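Local coordinates for zinc transport protein ZntB (Vibrio parahaemolyticus RIMD 2210633, PDB 3CK6) that probably carries zinc ions across the inner membrane together with protons, its cytoplasmic domain assembling into a funnel-shaped homopentamer, at residues E[26-31]-E[102-107]; E[178-183]-E[228-233]; E[63-68]-E[78-83]. The protein carries 1 engineered substitution. All coordinates share one frame; numbering follows the deposited sequence.

Contact 1: residues E[26-31]-E[102-107]; sequences EHIQPN and YFQGAL
Ile-28 packs its tip against the hairpin turn of 102-107, and its chain can be followed outward atom by atom. CB points toward the turn. CG1 leaves it lodged between the backbone N and the carbonyl carbon (chi1 76°), a rotation that brings this branch against the amide of Gln-104, the two side chains crossing at about a right angle, with Ile-28 CG1 3.9 Å from Gln-104 NE2. At the end of the chain, Ile-28 CD1 comes to 3.6 Å from Phe-103 CD2, in the plane of the ring and at its edge, so this is no face-on stack; it lies just as close to Phe-103 O. The same methyl sits 3.9 Å from Ala-106 CB. Ile-28 also touches Tyr-34 of strand 32-37.

The turn is a type I' beta turn from Phe-103 to Ala-106, joining strands 96-103 and 106-111 as a two-residue hairpin. Beside it, Pro-30 CG packs 3.6 Å from Gln-104 O. One direct polar bond crosses between the backbones: Asn-31 N donates to Gly-105 O at 2.7 Å, nearly straight at 173°, yet it approaches from above the carbonyl plane, 44° out of it. A water adds a bridge, donating to Gln-104 O at 3.0 Å and more weakly to Ile-28 O. That carbonyl also receives His-27 ND1, at 2.7 Å.

The chemistry is therefore mixed. The isoleucine tip packs on the ring edge of Phe-103, its carbonyl oxygen and the methyl of Ala-106, while one short backbone bond and a water tie the loop before strand 32-37 to the hairpin whose strand 106-111 runs parallel beside that strand.

Contact 2: residues E[178-183]-E[228-233]; sequences KALISI and FYLGEV
Leu-180 and Leu-230 meet where two long helices of the domain pass each other, and together with Tyr-229 they bury most of the surface in this contact. The helical segments run at 151° between their N-to-C directions, close to antiparallel, with axes 10.2 Å apart at the nearest point.

Leu-180 supplies the largest share. Its CB faces Leu-230 CD2 at 3.9 Å, while both methyls of its fork rest on the start of the tyrosine side chain from one side: Leu-180 CD1 lies 3.7 Å from Tyr-229 CB, and Leu-180 CD2 is 3.9 Å from that same carbon. CD2 then stands at the edge of the phenol ring, near its plane, 4.1 Å from Tyr-229 CD2. The leucine and tyrosine side chains cross at about a right angle, and the ring itself leads away toward Glu-157 and Leu-160 of helix 134-161.

Leu-230 sets out along the flank of its helix, but CG, anti to its own carbonyl carbon (chi1 -79°), brings CD2 back to the partner. There it touches both Leu-180 CB and Ile-181 CG2, the latter also 3.9 Å from Leu-230 CD2. Val-233 adds a looser touch on Leu-180.

Ile-181 meets Gly-231 of a second subunit, and Phe-228 meets Arg-185 of a third, which places this helix pair amid the subunit contacts of the homopentamer. The side-chain contacts between the two segments are apolar, and there is no hydrogen bond between them, consistent with van der Waals fit rather than polar pairing holding the helices at this point.

Contact 3: residues E[63-68]-E[78-83]; sequences DESRPS and MLILRG
Pro-67 lays its ring across the base of the Arg-82 side chain, with Pro-67 CG 3.7 Å from Arg-82 CG and the two groups crossing at about a right angle. Beyond CG the arginine bends (chi2 -108°), which brings its guanidinium to Ser-65: Arg-82 NH2 gives a weak hydrogen bond to Ser-65 O at 3.3 Å, the carbonyl oxygen lying near the guanidinium plane, at its edge. A water in that plane accepts, again weakly, from NH2 and takes the N-H of Ser-65. The other terminal nitrogen, NH1, is bound to Met-95 O, and Phe-186 makes a cation-pi contact with the group.

The incoming chain then joins the mixed sheet as strand 68-71, the outermost of this chain's sheet on that side, antiparallel to 77-83. Ser-68 and Ile-80 form a hydrogen-bonded pair: Ile-80 N reaches Ser-68 O at 2.8 Å in an almost straight line (177°), and Ser-68 N answers to Ile-80 O at 3.1 Å. Their side chains share a face of the sheet, where Ile-80 CG2 comes 3.4 Å from Arg-66 O. That oxygen also accepts a hydrogen bond from Ser-68 OG at 2.9 Å; the hydroxyl is bonded too to His-70 and to Asn-217 of a second subunit. Arg-66 itself points away from strand 77-83, and its guanidinium forms a salt bridge with Glu-224 of that subunit, next to a bond to the same Asn-217.

Contacts 1 and 3 belong to the same mixed sheet, whose strands 77-83 and 96-103 are neighbours; their centres are 20 Å apart and their nearest atoms about 5 Å, without touching. Along the chain, contact 3 is nested inside the loop that contact 1 closes. Contact 2 follows both in sequence and lies in the helical part, its centre 21 Å from that of contact 3 and 40 Å from that of contact 1, which is on the opposite side of the chain's centre. Contacts 2 and 3 both touch the second subunit, whereas no other chain of the pentamer touches contact 1.

Contact 1: residues E[26-31]-E[102-107]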
loop_
_atom_site.group_PDB
_atom_site.type_symbol
_atom_site.label_atom_id
_atom_site.label_comp_id
_atom_site.label_asym_id
_atom_site.label_seq_id
_atom_site.Cartn_x
_atom_site.Cartn_y
_atom_site.Cartn_z
ATOM N N GLU E 26 -9.716 45.742 10.729
ATOM C CA GLU E 26 -8.508 46.554 10.901
ATOM C C GLU E 26 -7.281 45.818 10.335
ATOM O O GLU E 26 -7.414 44.923 9.489
ATOM C CB GLU E 26 -8.350 46.933 12.380
ATOM C CG GLU E 26 -9.604 47.613 12.981
ATOM C CD GLU E 26 -9.372 48.308 14.332
ATOM O OE1 GLU E 26 -8.818 47.667 15.266
ATOM O OE2 GLU E 26 -9.770 49.498 14.459
ATOM N N HIS E 27 -6.093 46.205 10.780
ATOM C CA HIS E 27 -4.871 45.514 10.408
ATOM C C HIS E 27 -4.655 44.361 11.398
ATOM O O HIS E 27 -4.793 44.546 12.607
ATOM C CB HIS E 27 -3.703 46.511 10.458
ATOM C CG HIS E 27 -2.431 46.002 9.852
ATOM N ND1 HIS E 27 -1.790 44.867 10.304
ATOM C CD2 HIS E 27 -1.657 46.499 8.855
ATOM C CE1 HIS E 27 -0.685 44.678 9.601
ATOM N NE2 HIS E 27 -0.586 45.649 8.710
ATOM N N ILE E 28 -4.328 43.173 10.888
ATOM C CA ILE E 28 -4.067 42.028 11.760
ATOM C C ILE E 28 -2.777 42.212 12.599
ATOM O O ILE E 28 -1.835 42.924 12.195
ATOM C CB ILE E 28 -4.089 40.661 11.005
ATOM C CG1 ILE E 28 -2.816 40.453 10.197
ATOM C CG2 ILE E 28 -5.352 40.540 10.105
ATOM C CD1 ILE E 28 -2.578 39.005 9.820
ATOM N N GLN E 29 -2.761 41.588 13.777
ATOM C CA GLN E 29 -1.646 41.709 14.708
ATOM C C GLN E 29 -1.198 40.332 15.188
ATOM O O GLN E 29 -2.028 39.435 15.359
ATOM C CB GLN E 29 -2.030 42.570 15.920
ATOM C CG GLN E 29 -2.730 43.896 15.608
ATOM C CD GLN E 29 -1.844 44.909 14.899
ATOM O OE1 GLN E 29 -2.345 45.845 14.272
ATOM N NE2 GLN E 29 -0.538 44.720 14.969
ATOM N N PRO E 30 0.112 40.154 15.386
ATOM C CA PRO E 30 0.628 38.891 15.889
ATOM C C PRO E 30 0.011 38.541 17.247
ATOM O O PRO E 30 -0.233 39.439 18.053
ATOM C CB PRO E 30 2.141 39.155 16.017
ATOM C CG PRO E 30 2.411 40.247 15.044
ATOM C CD PRO E 30 1.203 41.124 15.137
ATOM N N ASN E 31 -0.263 37.253 17.468
ATOM C CA ASN E 31 -0.887 36.749 18.700
ATOM C C ASN E 31 -2.405 37.001 18.834
ATOM O O ASN E 31 -3.001 36.703 19.860
ATOM C CB ASN E 31 -0.111 37.181 19.954
ATOM C CG ASN E 31 1.283 36.611 19.972
ATOM O OD1 ASN E 31 2.267 37.352 19.988
ATOM N ND2 ASN E 31 1.379 35.278 19.899
ATOM N N TYR E 102 -2.521 30.644 9.385
ATOM C CA TYR E 102 -1.575 31.249 10.345
ATOM C C TYR E 102 -0.678 32.165 9.517
ATOM O O TYR E 102 0.033 31.709 8.636
ATOM C CB TYR E 102 -0.772 30.181 11.091
ATOM C CG TYR E 102 0.259 30.692 12.113
ATOM C CD1 TYR E 102 -0.124 31.514 13.180
ATOM C CD2 TYR E 102 1.585 30.301 12.041
ATOM C CE1 TYR E 102 0.807 31.980 14.121
ATOM C CE2 TYR E 102 2.547 30.745 13.010
ATOM C CZ TYR E 102 2.131 31.580 14.041
ATOM O OH TYR E 102 3.019 32.035 14.989
ATOM N N PHE E 103 -0.786 33.466 9.771
ATOM C CA PHE E 103 -0.290 34.482 8.864
ATOM C C PHE E 103 0.231 35.658 9.685
ATOM O O PHE E 103 -0.469 36.191 10.544
ATOM C CB PHE E 103 -1.368 34.913 7.857
ATOM C CG PHE E 103 -0.890 35.919 6.821
ATOM C CD1 PHE E 103 -0.192 35.502 5.677
ATOM C CD2 PHE E 103 -1.118 37.284 6.999
ATOM C CE1 PHE E 103 0.259 36.420 4.726
ATOM C CE2 PHE E 103 -0.682 38.212 6.047
ATOM C CZ PHE E 103 0.009 37.777 4.905
ATOM N N GLN E 104 1.487 36.019 9.434
ATOM C CA GLN E 104 2.212 37.038 10.223
ATOM C C GLN E 104 1.948 36.910 11.726
ATOM O O GLN E 104 1.788 37.918 12.414
ATOM C CB GLN E 104 1.872 38.461 9.762
ATOM C CG GLN E 104 2.242 38.796 8.323
ATOM C CD GLN E 104 1.609 40.107 7.819
ATOM O OE1 GLN E 104 1.931 40.566 6.731
ATOM N NE2 GLN E 104 0.712 40.706 8.610
ATOM N N GLY E 105 1.881 35.674 12.231
ATOM C CA GLY E 105 1.787 35.435 13.673
ATOM C C GLY E 105 0.363 35.524 14.231
ATOM O O GLY E 105 0.167 35.446 15.442
ATOM N N ALA E 106 -0.611 35.728 13.354
ATOM C CA ALA E 106 -2.030 35.730 13.733
ATOM C C ALA E 106 -2.712 34.472 13.233
ATOM O O ALA E 106 -2.338 33.923 12.194
ATOM C CB ALA E 106 -2.733 36.940 13.149
ATOM N N LEU E 107 -3.747 34.057 13.950
ATOM C CA LEU E 107 -4.569 32.932 13.548
ATOM C C LEU E 107 -5.879 33.472 13.028
ATOM O O LEU E 107 -6.594 34.132 13.766
ATOM C CB LEU E 107 -4.844 32.050 14.761
ATOM C CG LEU E 107 -4.596 30.538 14.771
ATOM C CD1 LEU E 107 -5.899 29.785 15.134
ATOM C CD2 LEU E 107 -3.906 29.990 13.512
HETATM O O HOH W 1 0.121 40.382 11.864
#

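Contact 2: residues E[178-183]-E[228-233]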
loop_
_atom_site.group_PDB
_atom_site.type_symbol
_atom_site.label_atom_id
_atom_site.label_comp_id
_atom_site.label_asym_id
_atom_site.label_seq_id
_atom_site.Cartn_x
_atom_site.Cartn_y
_atom_site.Cartn_z
ATOM N N LYS E 178 -23.865 4.789 4.827
ATOM C CA LYS E 178 -23.865 6.077 4.142
ATOM C C LYS E 178 -23.219 7.147 5.021
ATOM O O LYS E 178 -22.420 7.960 4.544
ATOM C CB LYS E 178 -25.288 6.503 3.740
ATOM C CG LYS E 178 -25.399 7.963 3.224
ATOM C CD LYS E 178 -24.580 8.247 1.938
ATOM C CE LYS E 178 -25.350 7.896 0.661
ATOM N NZ LYS E 178 -26.468 8.846 0.360
ATOM N N ALA E 179 -23.583 7.149 6.300
ATOM C CA ALA E 179 -23.020 8.095 7.246
ATOM C C ALA E 179 -21.517 7.902 7.380
ATOM O O ALA E 179 -20.766 8.872 7.328
ATOM C CB ALA E 179 -23.720 7.969 8.589
ATOM N N LEU E 180 -21.087 6.646 7.506
ATOM C CA LEU E 180 -19.677 6.299 7.677
ATOM C C LEU E 180 -18.834 6.648 6.459
ATOM O O LEU E 180 -17.800 7.267 6.630
ATOM C CB LEU E 180 -19.492 4.822 8.054
ATOM C CG LEU E 180 -19.961 4.378 9.446
ATOM C CD1 LEU E 180 -20.208 2.864 9.476
ATOM C CD2 LEU E 180 -18.913 4.790 10.496
ATOM N N ILE E 181 -19.260 6.293 5.241
ATOM C CA ILE E 181 -18.445 6.672 4.063
ATOM C C ILE E 181 -18.368 8.184 3.834
ATOM O O ILE E 181 -17.309 8.691 3.419
ATOM C CB ILE E 181 -18.752 5.904 2.756
ATOM C CG1 ILE E 181 -20.135 6.285 2.202
ATOM C CG2 ILE E 181 -18.572 4.374 2.987
ATOM C CD1 ILE E 181 -20.395 5.889 0.712
ATOM N N SER E 182 -19.456 8.893 4.150
ATOM C CA SER E 182 -19.482 10.359 4.109
ATOM C C SER E 182 -18.444 10.968 5.066
ATOM O O SER E 182 -17.737 11.900 4.673
ATOM C CB SER E 182 -20.880 10.912 4.403
ATOM O OG SER E 182 -21.846 10.418 3.487
ATOM N N ILE E 183 -18.360 10.445 6.297
ATOM C CA ILE E 183 -17.352 10.868 7.306
ATOM C C ILE E 183 -15.952 10.514 6.855
ATOM O O ILE E 183 -15.002 11.336 6.981
ATOM C CB ILE E 183 -17.550 10.162 8.723
ATOM C CG1 ILE E 183 -18.928 10.436 9.343
ATOM C CG2 ILE E 183 -16.485 10.578 9.716
ATOM C CD1 ILE E 183 -19.487 11.824 9.160
ATOM N N PHE E 228 -13.610 -0.178 11.428
ATOM C CA PHE E 228 -14.208 -1.252 12.185
ATOM C C PHE E 228 -15.728 -1.245 12.024
ATOM O O PHE E 228 -16.333 -2.297 11.778
ATOM C CB PHE E 228 -13.835 -1.173 13.665
ATOM C CG PHE E 228 -14.606 -2.124 14.520
ATOM C CD1 PHE E 228 -14.481 -3.507 14.340
ATOM C CD2 PHE E 228 -15.458 -1.643 15.507
ATOM C CE1 PHE E 228 -15.202 -4.406 15.139
ATOM C CE2 PHE E 228 -16.181 -2.514 16.303
ATOM C CZ PHE E 228 -16.067 -3.909 16.115
ATOM N N TYR E 229 -16.346 -0.069 12.165
ATOM C CA TYR E 229 -17.823 0.010 12.011
ATOM C C TYR E 229 -18.255 -0.383 10.603
ATOM O O TYR E 229 -19.280 -1.034 10.432
ATOM C CB TYR E 229 -18.358 1.399 12.353
ATOM C CG TYR E 229 -18.265 1.767 13.825
ATOM C CD1 TYR E 229 -18.133 0.788 14.821
ATOM C CD2 TYR E 229 -18.333 3.092 14.216
ATOM C CE1 TYR E 229 -18.064 1.135 16.173
ATOM C CE2 TYR E 229 -18.257 3.455 15.561
ATOM C CZ TYR E 229 -18.118 2.483 16.529
ATOM O OH TYR E 229 -18.040 2.873 17.849
ATOM N N LEU E 230 -17.478 0.021 9.603
ATOM C CA LEU E 230 -17.752 -0.371 8.214
ATOM C C LEU E 230 -17.647 -1.887 8.071
ATOM O O LEU E 230 -18.406 -2.488 7.324
ATOM C CB LEU E 230 -16.817 0.323 7.251
ATOM C CG LEU E 230 -17.101 1.768 6.859
ATOM C CD1 LEU E 230 -15.858 2.298 6.175
ATOM C CD2 LEU E 230 -18.302 1.798 5.926
ATOM N N GLY E 231 -16.721 -2.502 8.815
ATOM C CA GLY E 231 -16.586 -3.961 8.846
ATOM C C GLY E 231 -17.770 -4.649 9.502
ATOM O O GLY E 231 -18.212 -5.696 9.045
ATOM N N GLU E 232 -18.290 -4.052 10.572
ATOM C CA GLU E 232 -19.525 -4.526 11.201
ATOM C C GLU E 232 -20.774 -4.389 10.310
ATOM O O GLU E 232 -21.680 -5.207 10.409
ATOM C CB GLU E 232 -19.777 -3.777 12.493
ATOM C CG GLU E 232 -18.845 -4.174 13.612
ATOM C CD GLU E 232 -19.346 -3.672 14.939
ATOM O OE1 GLU E 232 -19.904 -4.486 15.695
ATOM O OE2 GLU E 232 -19.196 -2.456 15.214
ATOM N N VAL E 233 -20.838 -3.353 9.480
ATOM C CA VAL E 233 -21.996 -3.210 8.580
ATOM C C VAL E 233 -21.991 -4.293 7.500
ATOM O O VAL E 233 -23.030 -4.901 7.213
ATOM C CB VAL E 233 -22.082 -1.801 7.935
ATOM C CG1 VAL E 233 -23.249 -1.751 6.961
ATOM C CG2 VAL E 233 -22.258 -0.727 9.002
#

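Contact 3: residues E[63-68]-E[78-83]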
loop_
_atom_site.group_PDB
_atom_site.type_symbol
_atom_site.label_atom_id
_atom_site.label_comp_id
_atom_site.label_asym_id
_atom_site.label_seq_id
_atom_site.Cartn_x
_atom_site.Cartn_y
_atom_site.Cartn_z
ATOM N N ASP E 63 -15.027 27.362 -3.228
ATOM C CA ASP E 63 -16.230 26.564 -2.993
ATOM C C ASP E 63 -15.882 25.184 -2.420
ATOM O O ASP E 63 -16.417 24.786 -1.372
ATOM C CB ASP E 63 -17.051 26.420 -4.279
ATOM C CG ASP E 63 -18.411 25.767 -4.039
ATOM O OD1 ASP E 63 -18.869 25.745 -2.866
ATOM O OD2 ASP E 63 -19.033 25.273 -5.023
ATOM N N GLU E 64 -14.982 24.468 -3.092
ATOM C CA GLU E 64 -14.646 23.093 -2.714
ATOM C C GLU E 64 -13.354 23.080 -1.910
ATOM O O GLU E 64 -12.524 23.988 -2.046
ATOM C CB GLU E 64 -14.469 22.215 -3.955
ATOM C CG GLU E 64 -15.590 22.312 -5.040
ATOM C CD GLU E 64 -16.692 21.260 -4.903
ATOM O OE1 GLU E 64 -17.379 20.978 -5.926
ATOM O OE2 GLU E 64 -16.882 20.708 -3.792
ATOM N N SER E 65 -13.188 22.052 -1.075
ATOM C CA SER E 65 -11.976 21.908 -0.266
ATOM C C SER E 65 -11.843 20.471 0.232
ATOM O O SER E 65 -12.824 19.702 0.233
ATOM C CB SER E 65 -12.013 22.868 0.932
ATOM O OG SER E 65 -13.145 22.556 1.748
ATOM N N ARG E 66 -10.624 20.109 0.629
ATOM C CA ARG E 66 -10.365 18.894 1.389
ATOM C C ARG E 66 -9.477 19.230 2.611
ATOM O O ARG E 66 -8.668 20.168 2.565
ATOM C CB ARG E 66 -9.711 17.832 0.516
ATOM C CG ARG E 66 -8.257 18.201 0.154
ATOM C CD ARG E 66 -7.629 17.139 -0.728
ATOM N NE ARG E 66 -7.165 15.941 -0.017
ATOM C CZ ARG E 66 -5.964 15.798 0.550
ATOM N NH1 ARG E 66 -5.075 16.794 0.548
ATOM N NH2 ARG E 66 -5.643 14.644 1.124
ATOM N N PRO E 67 -9.630 18.477 3.722
ATOM C CA PRO E 67 -8.658 18.719 4.797
ATOM C C PRO E 67 -7.215 18.572 4.310
ATOM O O PRO E 67 -6.873 17.632 3.577
ATOM C CB PRO E 67 -8.986 17.642 5.836
ATOM C CG PRO E 67 -10.470 17.348 5.593
ATOM C CD PRO E 67 -10.633 17.456 4.090
ATOM N N SER E 68 -6.375 19.512 4.728
ATOM C CA SER E 68 -5.022 19.573 4.231
ATOM C C SER E 68 -4.212 20.599 4.998
ATOM O O SER E 68 -4.754 21.508 5.649
ATOM C CB SER E 68 -5.003 19.930 2.735
ATOM O OG SER E 68 -5.913 20.986 2.453
HETATM N N MSE E 78 -1.509 27.331 5.896
HETATM C CA MSE E 78 -2.965 27.131 5.887
HETATM C C MSE E 78 -3.255 25.738 6.369
HETATM O O MSE E 78 -2.608 24.792 5.929
HETATM C CB MSE E 78 -3.546 27.285 4.482
HETATM C CG MSE E 78 -5.096 27.148 4.408
HETATM SE SE MSE E 78 -5.701 27.447 2.546
HETATM C CE MSE E 78 -5.091 29.195 2.322
ATOM N N LEU E 79 -4.250 25.621 7.243
ATOM C CA LEU E 79 -4.763 24.337 7.696
ATOM C C LEU E 79 -6.276 24.270 7.495
ATOM O O LEU E 79 -7.038 25.109 7.988
ATOM C CB LEU E 79 -4.452 24.111 9.180
ATOM C CG LEU E 79 -4.870 22.774 9.780
ATOM C CD1 LEU E 79 -4.091 21.598 9.158
ATOM C CD2 LEU E 79 -4.670 22.827 11.289
ATOM N N ILE E 80 -6.695 23.248 6.771
ATOM C CA ILE E 80 -8.103 23.031 6.510
ATOM C C ILE E 80 -8.557 21.771 7.195
ATOM O O ILE E 80 -7.896 20.743 7.068
ATOM C CB ILE E 80 -8.371 22.981 4.969
ATOM C CG1 ILE E 80 -7.977 24.334 4.354
ATOM C CG2 ILE E 80 -9.845 22.586 4.680
ATOM C CD1 ILE E 80 -7.903 24.375 2.814
ATOM N N LEU E 81 -9.708 21.849 7.883
ATOM C CA LEU E 81 -10.267 20.755 8.656
ATOM C C LEU E 81 -11.772 20.653 8.468
ATOM O O LEU E 81 -12.414 21.585 7.998
ATOM C CB LEU E 81 -9.981 20.939 10.157
ATOM C CG LEU E 81 -8.500 21.063 10.546
ATOM C CD1 LEU E 81 -8.426 21.483 11.997
ATOM C CD2 LEU E 81 -7.702 19.751 10.303
ATOM N N ARG E 82 -12.313 19.501 8.821
ATOM C CA ARG E 82 -13.743 19.278 8.782
ATOM C C ARG E 82 -14.257 18.872 10.167
ATOM O O ARG E 82 -13.528 18.253 10.968
ATOM C CB ARG E 82 -14.086 18.224 7.724
ATOM C CG ARG E 82 -13.879 18.683 6.290
ATOM C CD ARG E 82 -15.225 18.926 5.563
ATOM N NE ARG E 82 -15.005 19.363 4.172
ATOM C CZ ARG E 82 -15.956 19.524 3.252
ATOM N NH1 ARG E 82 -17.229 19.309 3.543
ATOM N NH2 ARG E 82 -15.622 19.893 2.021
ATOM N N GLY E 83 -15.516 19.230 10.440
ATOM C CA GLY E 83 -16.203 18.865 11.674
ATOM C C GLY E 83 -17.634 18.449 11.412
ATOM O O GLY E 83 -18.177 18.709 10.331
HETATM O O HOH W 2 -16.061 20.971 -0.585
#